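Local coordinates for protein tRNA (adenine(58)-N(1))-methyltransferase TrmI (Thermus thermophilus, PDB 2PWY) that catalyses S-adenosyl-L-methionine-dependent methylation of N1 of adenosine 58 in tRNA and is required for growth at extreme temperatures, at residues H31-S36 with L55-S60; P64-Y69 with R142-V147; R99-G104 with A165-V170. All coordinates share one frame; numbering follows the deposited sequence.

Contact 1: residues H31-S36 with L55-S60; sequences HHHKGS and LGEELS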
# COMPACT_ATOMS: atom_id res chain seq x y z
N HIS A 31 -18.44 22.77 26.82
CA HIS A 31 -18.21 24.08 26.23
C HIS A 31 -17.80 23.93 24.78
O HIS A 31 -17.00 23.05 24.44
CB HIS A 31 -17.17 24.87 27.02
CG HIS A 31 -17.56 25.12 28.44
ND1 HIS A 31 -18.39 26.17 28.81
CD2 HIS A 31 -17.27 24.45 29.58
CE1 HIS A 31 -18.58 26.13 30.11
NE2 HIS A 31 -17.92 25.10 30.61
N HIS A 32 -18.36 24.79 23.92
CA HIS A 32 -18.13 24.71 22.49
C HIS A 32 -18.44 26.07 21.87
O HIS A 32 -19.35 26.76 22.33
CB HIS A 32 -19.02 23.62 21.87
CG HIS A 32 -18.70 23.31 20.45
ND1 HIS A 32 -19.25 24.01 19.39
CD2 HIS A 32 -17.89 22.38 19.90
CE1 HIS A 32 -18.78 23.51 18.26
NE2 HIS A 32 -17.96 22.52 18.54
N HIS A 33 -17.70 26.43 20.82
CA HIS A 33 -17.76 27.79 20.27
C HIS A 33 -19.13 28.25 19.74
O HIS A 33 -19.45 29.44 19.77
CB HIS A 33 -16.62 28.06 19.26
CG HIS A 33 -16.84 27.44 17.92
ND1 HIS A 33 -16.67 26.09 17.68
CD2 HIS A 33 -17.17 27.99 16.72
CE1 HIS A 33 -16.91 25.84 16.40
NE2 HIS A 33 -17.22 26.98 15.80
N LYS A 34 -19.94 27.30 19.28
CA LYS A 34 -21.29 27.65 18.82
C LYS A 34 -22.38 27.31 19.84
O LYS A 34 -23.55 27.16 19.48
CB LYS A 34 -21.57 27.05 17.44
CG LYS A 34 -20.92 27.83 16.29
CD LYS A 34 -21.68 27.61 14.98
CE LYS A 34 -20.80 27.81 13.75
NZ LYS A 34 -20.50 29.25 13.49
N GLY A 35 -22.01 27.21 21.11
CA GLY A 35 -23.00 27.00 22.15
C GLY A 35 -22.63 25.89 23.11
O GLY A 35 -22.35 24.75 22.69
N SER A 36 -22.61 26.23 24.40
CA SER A 36 -22.40 25.25 25.45
C SER A 36 -23.67 24.44 25.71
O SER A 36 -24.78 24.94 25.51
CB SER A 36 -21.93 25.94 26.73
OG SER A 36 -20.64 26.49 26.55
N LEU A 55 -26.23 28.83 15.10
CA LEU A 55 -25.74 29.04 13.73
C LEU A 55 -25.59 27.75 12.92
O LEU A 55 -24.56 27.53 12.26
CB LEU A 55 -24.43 29.84 13.77
CG LEU A 55 -24.56 31.21 14.46
CD1 LEU A 55 -23.20 31.85 14.67
CD2 LEU A 55 -25.48 32.14 13.67
N GLY A 56 -26.61 26.90 12.97
CA GLY A 56 -26.63 25.64 12.23
C GLY A 56 -25.79 24.51 12.81
O GLY A 56 -25.77 23.40 12.25
N GLU A 57 -25.10 24.77 13.92
CA GLU A 57 -24.29 23.75 14.58
C GLU A 57 -25.18 22.67 15.20
O GLU A 57 -26.30 22.92 15.64
CB GLU A 57 -23.37 24.37 15.64
CG GLU A 57 -22.42 23.40 16.36
CD GLU A 57 -21.42 22.74 15.43
OE1 GLU A 57 -20.25 23.18 15.39
OE2 GLU A 57 -21.80 21.77 14.74
N GLU A 58 -24.64 21.45 15.21
CA GLU A 58 -25.32 20.30 15.73
C GLU A 58 -24.26 19.35 16.25
O GLU A 58 -23.31 19.00 15.54
CB GLU A 58 -26.15 19.65 14.62
CG GLU A 58 -27.01 18.49 15.07
CD GLU A 58 -28.04 18.13 14.03
OE1 GLU A 58 -27.76 17.29 13.16
OE2 GLU A 58 -29.14 18.72 14.10
N LEU A 59 -24.41 18.96 17.51
CA LEU A 59 -23.51 18.00 18.13
C LEU A 59 -24.16 16.62 18.09
O LEU A 59 -25.22 16.41 18.68
CB LEU A 59 -23.23 18.39 19.59
CG LEU A 59 -22.64 19.80 19.77
CD1 LEU A 59 -22.57 20.16 21.24
CD2 LEU A 59 -21.26 19.92 19.11
N SER A 60 -23.53 15.69 17.38
CA SER A 60 -24.07 14.34 17.35
C SER A 60 -23.50 13.60 18.55
O SER A 60 -22.32 13.75 18.88
CB SER A 60 -23.71 13.62 16.06
OG SER A 60 -22.31 13.58 15.89

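Contact 2: residues P64-Y69 with R142-V147; sequences PTLEEY and RAFWQV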
# COMPACT_ATOMS: atom_id res chain seq x y z
N PRO A 64 -18.79 5.95 22.32
CA PRO A 64 -17.55 5.77 21.55
C PRO A 64 -17.24 4.29 21.39
O PRO A 64 -17.38 3.53 22.35
CB PRO A 64 -16.46 6.44 22.41
CG PRO A 64 -17.06 6.54 23.80
CD PRO A 64 -18.55 6.56 23.65
N THR A 65 -16.88 3.89 20.18
CA THR A 65 -16.32 2.57 19.96
C THR A 65 -14.95 2.50 20.64
O THR A 65 -14.36 3.53 20.99
CB THR A 65 -16.14 2.27 18.47
OG1 THR A 65 -15.17 3.17 17.93
CG2 THR A 65 -17.47 2.43 17.71
N LEU A 66 -14.43 1.28 20.83
CA LEU A 66 -13.10 1.13 21.41
C LEU A 66 -12.04 1.85 20.55
O LEU A 66 -11.14 2.48 21.09
CB LEU A 66 -12.77 -0.35 21.63
CG LEU A 66 -11.41 -0.66 22.25
CD1 LEU A 66 -11.19 0.08 23.57
CD2 LEU A 66 -11.23 -2.16 22.44
N GLU A 67 -12.18 1.76 19.22
CA GLU A 67 -11.33 2.52 18.31
C GLU A 67 -11.39 4.02 18.62
O GLU A 67 -10.36 4.66 18.81
CB GLU A 67 -11.74 2.25 16.86
CG GLU A 67 -10.92 3.03 15.83
CD GLU A 67 -11.36 2.76 14.41
OE1 GLU A 67 -12.53 2.34 14.22
OE2 GLU A 67 -10.53 2.95 13.50
N GLU A 68 -12.60 4.58 18.71
CA GLU A 68 -12.76 6.02 18.99
C GLU A 68 -12.18 6.40 20.35
O GLU A 68 -11.52 7.43 20.48
CB GLU A 68 -14.23 6.43 18.92
CG GLU A 68 -14.75 6.45 17.49
CD GLU A 68 -16.27 6.61 17.38
OE1 GLU A 68 -17.00 6.15 18.29
OE2 GLU A 68 -16.71 7.16 16.35
N TYR A 69 -12.40 5.54 21.33
CA TYR A 69 -11.88 5.76 22.67
C TYR A 69 -10.34 5.81 22.69
O TYR A 69 -9.77 6.75 23.25
CB TYR A 69 -12.40 4.67 23.61
CG TYR A 69 -12.05 4.91 25.05
CD1 TYR A 69 -12.57 6.02 25.73
CD2 TYR A 69 -11.22 4.05 25.73
CE1 TYR A 69 -12.25 6.25 27.09
CE2 TYR A 69 -10.89 4.27 27.07
CZ TYR A 69 -11.41 5.36 27.74
OH TYR A 69 -11.08 5.56 29.07
N ARG A 142 -10.47 1.57 33.37
CA ARG A 142 -11.62 1.50 34.26
C ARG A 142 -12.77 2.39 33.80
O ARG A 142 -13.94 2.06 34.02
CB ARG A 142 -11.18 1.75 35.70
CG ARG A 142 -10.35 0.57 36.21
CD ARG A 142 -9.40 0.90 37.35
NE ARG A 142 -8.66 -0.31 37.74
CZ ARG A 142 -7.72 -0.36 38.69
NH1 ARG A 142 -7.39 0.73 39.37
NH2 ARG A 142 -7.13 -1.52 38.95
N ALA A 143 -12.44 3.48 33.10
CA ALA A 143 -13.44 4.43 32.60
C ALA A 143 -14.28 3.85 31.46
O ALA A 143 -15.37 4.36 31.16
CB ALA A 143 -12.76 5.73 32.14
N PHE A 144 -13.78 2.79 30.84
CA PHE A 144 -14.39 2.23 29.63
C PHE A 144 -14.88 0.79 29.83
O PHE A 144 -15.80 0.35 29.12
CB PHE A 144 -13.36 2.25 28.50
CG PHE A 144 -13.95 2.04 27.14
CD1 PHE A 144 -14.58 3.08 26.47
CD2 PHE A 144 -13.85 0.80 26.51
CE1 PHE A 144 -15.11 2.90 25.19
CE2 PHE A 144 -14.39 0.61 25.23
CZ PHE A 144 -15.02 1.67 24.57
N TRP A 145 -14.29 0.09 30.79
CA TRP A 145 -14.42 -1.36 30.92
C TRP A 145 -14.51 -1.72 32.40
O TRP A 145 -13.58 -1.44 33.16
CB TRP A 145 -13.19 -2.00 30.29
CG TRP A 145 -13.04 -3.51 30.35
CD1 TRP A 145 -12.14 -4.19 31.10
CD2 TRP A 145 -13.75 -4.50 29.57
NE1 TRP A 145 -12.24 -5.54 30.87
CE2 TRP A 145 -13.22 -5.76 29.93
CE3 TRP A 145 -14.77 -4.44 28.62
CZ2 TRP A 145 -13.69 -6.96 29.39
CZ3 TRP A 145 -15.25 -5.65 28.07
CH2 TRP A 145 -14.69 -6.89 28.46
N GLN A 146 -15.63 -2.34 32.77
CA GLN A 146 -15.91 -2.63 34.17
C GLN A 146 -15.64 -4.09 34.59
O GLN A 146 -15.75 -4.42 35.77
CB GLN A 146 -17.36 -2.23 34.51
N VAL A 147 -15.28 -4.94 33.62
CA VAL A 147 -15.02 -6.35 33.89
C VAL A 147 -13.65 -6.49 34.56
O VAL A 147 -12.66 -5.97 34.06
CB VAL A 147 -15.11 -7.20 32.59
CG1 VAL A 147 -14.71 -8.64 32.85
CG2 VAL A 147 -16.51 -7.13 31.98

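Contact 3: residues R99-G104 with A165-V170; sequences RVLEAG and AAYDGV. With SAH (S-adenosyl-L-homocysteine), chain E.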
# COMPACT_ATOMS: atom_id res chain seq x y z
N ARG A 99 -5.45 -16.70 28.93
CA ARG A 99 -4.63 -15.88 29.82
C ARG A 99 -3.51 -15.28 28.99
O ARG A 99 -2.72 -16.02 28.39
CB ARG A 99 -4.08 -16.73 30.96
CG ARG A 99 -5.17 -17.45 31.75
CD ARG A 99 -4.61 -18.40 32.79
NE ARG A 99 -4.32 -17.74 34.07
CZ ARG A 99 -3.10 -17.48 34.51
NH1 ARG A 99 -2.05 -17.82 33.78
NH2 ARG A 99 -2.92 -16.88 35.69
N VAL A 100 -3.46 -13.96 28.93
CA VAL A 100 -2.48 -13.27 28.09
C VAL A 100 -1.59 -12.36 28.93
O VAL A 100 -2.07 -11.62 29.78
CB VAL A 100 -3.17 -12.50 26.92
CG1 VAL A 100 -4.16 -11.43 27.43
CG2 VAL A 100 -2.13 -11.88 25.98
N LEU A 101 -0.29 -12.43 28.65
CA LEU A 101 0.70 -11.60 29.33
C LEU A 101 0.96 -10.36 28.48
O LEU A 101 1.12 -10.47 27.26
CB LEU A 101 2.00 -12.39 29.49
CG LEU A 101 3.14 -11.76 30.30
CD1 LEU A 101 2.76 -11.59 31.77
CD2 LEU A 101 4.41 -12.63 30.13
N GLU A 102 1.00 -9.20 29.12
CA GLU A 102 1.23 -7.94 28.42
C GLU A 102 2.28 -7.08 29.08
O GLU A 102 2.28 -6.93 30.30
CB GLU A 102 -0.07 -7.11 28.33
CG GLU A 102 0.15 -5.77 27.61
CD GLU A 102 -1.03 -4.79 27.71
OE1 GLU A 102 -1.74 -4.75 28.75
OE2 GLU A 102 -1.24 -4.04 26.72
N ALA A 103 3.15 -6.49 28.27
CA ALA A 103 3.98 -5.36 28.73
C ALA A 103 4.36 -4.49 27.52
O ALA A 103 4.54 -5.02 26.43
CB ALA A 103 5.24 -5.87 29.45
N GLY A 104 4.44 -3.16 27.69
CA GLY A 104 4.04 -2.45 28.92
C GLY A 104 2.60 -1.97 28.84
O GLY A 104 2.11 -1.68 27.75
N ALA A 165 4.63 -21.80 31.33
CA ALA A 165 3.67 -22.37 30.38
C ALA A 165 2.22 -22.18 30.85
O ALA A 165 1.37 -23.06 30.65
CB ALA A 165 3.98 -23.85 30.11
N ALA A 166 1.95 -21.03 31.47
CA ALA A 166 0.61 -20.73 31.99
C ALA A 166 -0.17 -19.75 31.10
O ALA A 166 -1.37 -19.57 31.29
CB ALA A 166 0.68 -20.21 33.43
N TYR A 167 0.52 -19.15 30.14
CA TYR A 167 -0.08 -18.10 29.31
C TYR A 167 -0.29 -18.55 27.87
O TYR A 167 0.55 -19.25 27.29
CB TYR A 167 0.78 -16.83 29.37
CG TYR A 167 0.83 -16.27 30.77
CD1 TYR A 167 -0.07 -15.28 31.17
CD2 TYR A 167 1.73 -16.77 31.72
CE1 TYR A 167 -0.06 -14.77 32.48
CE2 TYR A 167 1.76 -16.27 33.03
CZ TYR A 167 0.86 -15.27 33.39
OH TYR A 167 0.89 -14.78 34.67
N ASP A 168 -1.43 -18.13 27.33
CA ASP A 168 -1.87 -18.52 26.00
C ASP A 168 -1.31 -17.61 24.90
O ASP A 168 -1.39 -17.94 23.72
CB ASP A 168 -3.40 -18.57 25.95
CG ASP A 168 -3.96 -19.57 26.93
OD1 ASP A 168 -3.73 -20.79 26.75
OD2 ASP A 168 -4.60 -19.14 27.92
N GLY A 169 -0.70 -16.50 25.32
CA GLY A 169 -0.16 -15.52 24.37
C GLY A 169 0.62 -14.50 25.16
O GLY A 169 0.41 -14.35 26.38
N VAL A 170 1.54 -13.83 24.48
CA VAL A 170 2.31 -12.73 25.07
C VAL A 170 2.26 -11.56 24.11
O VAL A 170 2.70 -11.68 22.97
CB VAL A 170 3.79 -13.12 25.33
CG1 VAL A 170 4.58 -11.91 25.83
CG2 VAL A 170 3.88 -14.29 26.34
N SAH E . 0.37 -0.70 24.22
CA SAH E . 0.27 0.45 25.18
CB SAH E . 1.43 1.42 24.97
CG SAH E . 2.75 0.88 25.52
SD SAH E . 4.01 2.18 25.48
C SAH E . -1.07 1.13 24.98
O SAH E . -1.81 0.77 24.06
OXT SAH E . -1.43 2.02 25.75
C5' SAH E . 5.34 1.18 26.20
C4' SAH E . 5.24 1.11 27.73
O4' SAH E . 6.03 0.03 28.19
C3' SAH E . 5.74 2.35 28.48
O3' SAH E . 4.71 2.77 29.38
C2' SAH E . 6.98 1.87 29.23
O2' SAH E . 7.13 2.44 30.51
C1' SAH E . 6.69 0.40 29.39
N9 SAH E . 7.83 -0.53 29.47
C8 SAH E . 8.93 -0.56 28.65
N7 SAH E . 9.68 -1.63 29.01
C5 SAH E . 9.06 -2.30 30.01
C6 SAH E . 9.40 -3.45 30.73
N6 SAH E . 10.53 -4.13 30.48
N1 SAH E . 8.52 -3.88 31.72
C2 SAH E . 7.36 -3.19 31.99
N3 SAH E . 7.05 -2.05 31.28
C4 SAH E . 7.89 -1.62 30.30
O HOH W 1 -0.33 -17.73 36.09

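Contact 1: residues H31-S36 with L55-S60
Leu59 lays its CD2 methyl over one face of the His32 ring. CD2 stands 4.2 Å from the ring centroid and only 9° off the ring normal, a CH-pi contact centred on the imidazole. Glu57 meets the same ring from another direction. Its OE1 lies 3.2 Å from His32 CE1, and the carboxylate and imidazole planes are turned 80° apart. With CG anti to the backbone N (chi1 -177°) and a bend at chi2, Glu57 folds this oxygen over to the histidine. Its other oxygen, OE2, accepts from Glu58 N at 2.9 Å through the anti lone pair and also from Arg15 N, so two backbone N-H groups hold the carboxylate. His32 NE2 is hydrogen-bonded to Asp14. The buried part of the contact is therefore fixed by a methyl on a ring and by bonds to a neighbouring loop.

The solvent side is looser. The aliphatic chain of Lys34 crosses Glu57 and Leu55 at about right angles. Lys34 CD touches Leu55 CB at 3.7 Å, but Lys34 NZ stays 6.4 Å from Glu57 OE1, too far for a salt bridge. No hydrogen bond joins the two segments. His32 to Gly35 form a type I beta turn, closed by Gly35 N to His32 O at 3.0 Å. This turn links strands 29-30 and 37-38, a beta hairpin packed beside the antiparallel sheet of the small N-terminal domain.

Contact 2: residues P64-Y69 with R142-V147
The nearest CA atoms of the two segments, those of Tyr69 and Phe144, are 8.2 Å apart, and no hydrogen bond crosses between the segments. The contact is an aromatic offset stack between the first turn of helix 66-72 and the C-terminal end of helix 131-144. The Tyr69 and Phe144 rings have centroids 4.3 Å apart and planes 18° from parallel. The two side chains run past each other in opposite directions. Phe144 CD1 sits over the tyrosine face, 3.4 Å from Tyr69 CG, and Phe144 CB covers the same ring farther out, near CE2 and CZ. Both residues hold CG anti to the backbone N (chi1 -172° for Tyr69, -165° for Phe144), which swings the two rings into overlap.

Tyr69 OH touches the methyl of Ala143 and is hydrogen-bonded to Asn140 O, so the phenol is tied to the opposite helix. A leucine at Tyr69 would probably leave one face of Phe144 without its stacking partner and Asn140 O without this bond.

Thr65 and Glu68 form a capping box that starts helix 66-72. Glu68 also makes a salt bridge to Arg253 of the second subunit. Leu66 CD1 approaches the phenylalanine ring obliquely, 3.6 Å from Phe144 CE2. At the ring edge, in its plane, Pro64 O lies 3.7 Å from Phe144 CE1.

Contact 3: residues R99-G104 with A165-V170
Arg99 and Asp168 hold each other by two hydrogen bonds. Arg99 N donates to Asp168 OD2 at 2.8 Å, on the anti lone pair, and Asp168 N donates to Arg99 O at 2.7 Å, nearly along the C=O axis. The aspartate's other oxygen, OD1, forms a salt bridge with Lys189, so both carboxylate oxygens are held.

The arginine side chain bends at chi3 (87°) and turns back over the other segment. NH1 donates to Ala166 O at 3.1 Å. The carbonyl oxygen lies near the guanidinium plane, but the donor stands above the carbonyl plane, away from its lone pairs. The same NH1 lies over one face of the Tyr167 ring, and Arg99 CZ is 4.9 Å from its centroid, a cation-pi contact. A water accepts from Arg99 NH2 and is weakly bonded to Tyr167 OH. The main partner of that hydroxyl is Glu125.

Further along, the strands pair in parallel. Leu101 N donates to Gly169 O at 3.1 Å and 172°, almost straight. Gly169 N, by contrast, is buried without a partner in the model, where the chain turns its corner at Asp168.

Leu101 carries the apolar part. Its CB packs on Tyr167 CD1 at 3.9 Å, and its CD1 lies over the tyrosine face opposite the arginine. Leu101 and Val170 run alongside one another on the same face of the sheet, Leu101 CB 4.1 Å from Val170 CG2.

At the end of strand 99-103, Gly104 CA comes within 3.3 Å of O4' of S-adenosyl-L-homocysteine, in the Rossmann-like methyltransferase domain. Strand 99-103 runs between strands 123-128 and 167-173. Helix 181-187 packs on Leu101, Tyr167 and Val170, while Val100 and Glu102 meet helix 109-118.

In the fold
Contact 1 is partly buried and belongs to the small N-terminal domain, far from the S-adenosyl-L-methionine site. Contacts 2 and 3 are buried, with nearest atoms about 11 Å apart. Contacts 1 and 2 adjoin in sequence, as strand 58-62 leads to helix 66-72, yet their segments do not otherwise touch. Contacts 1 and 3 lie on opposite sides of the chain's centre, about 45 Å apart between centres. Chemistry follows place. Contact 3 joins central strands of the Rossmann-like part by backbone and charged groups, contact 2 joins two helices by stacked rings, and contact 1 sets a turn on a strand with a methyl over an imidazole and a looser lysine chain. Of the three, contact 3 alone touches the bound cofactor product.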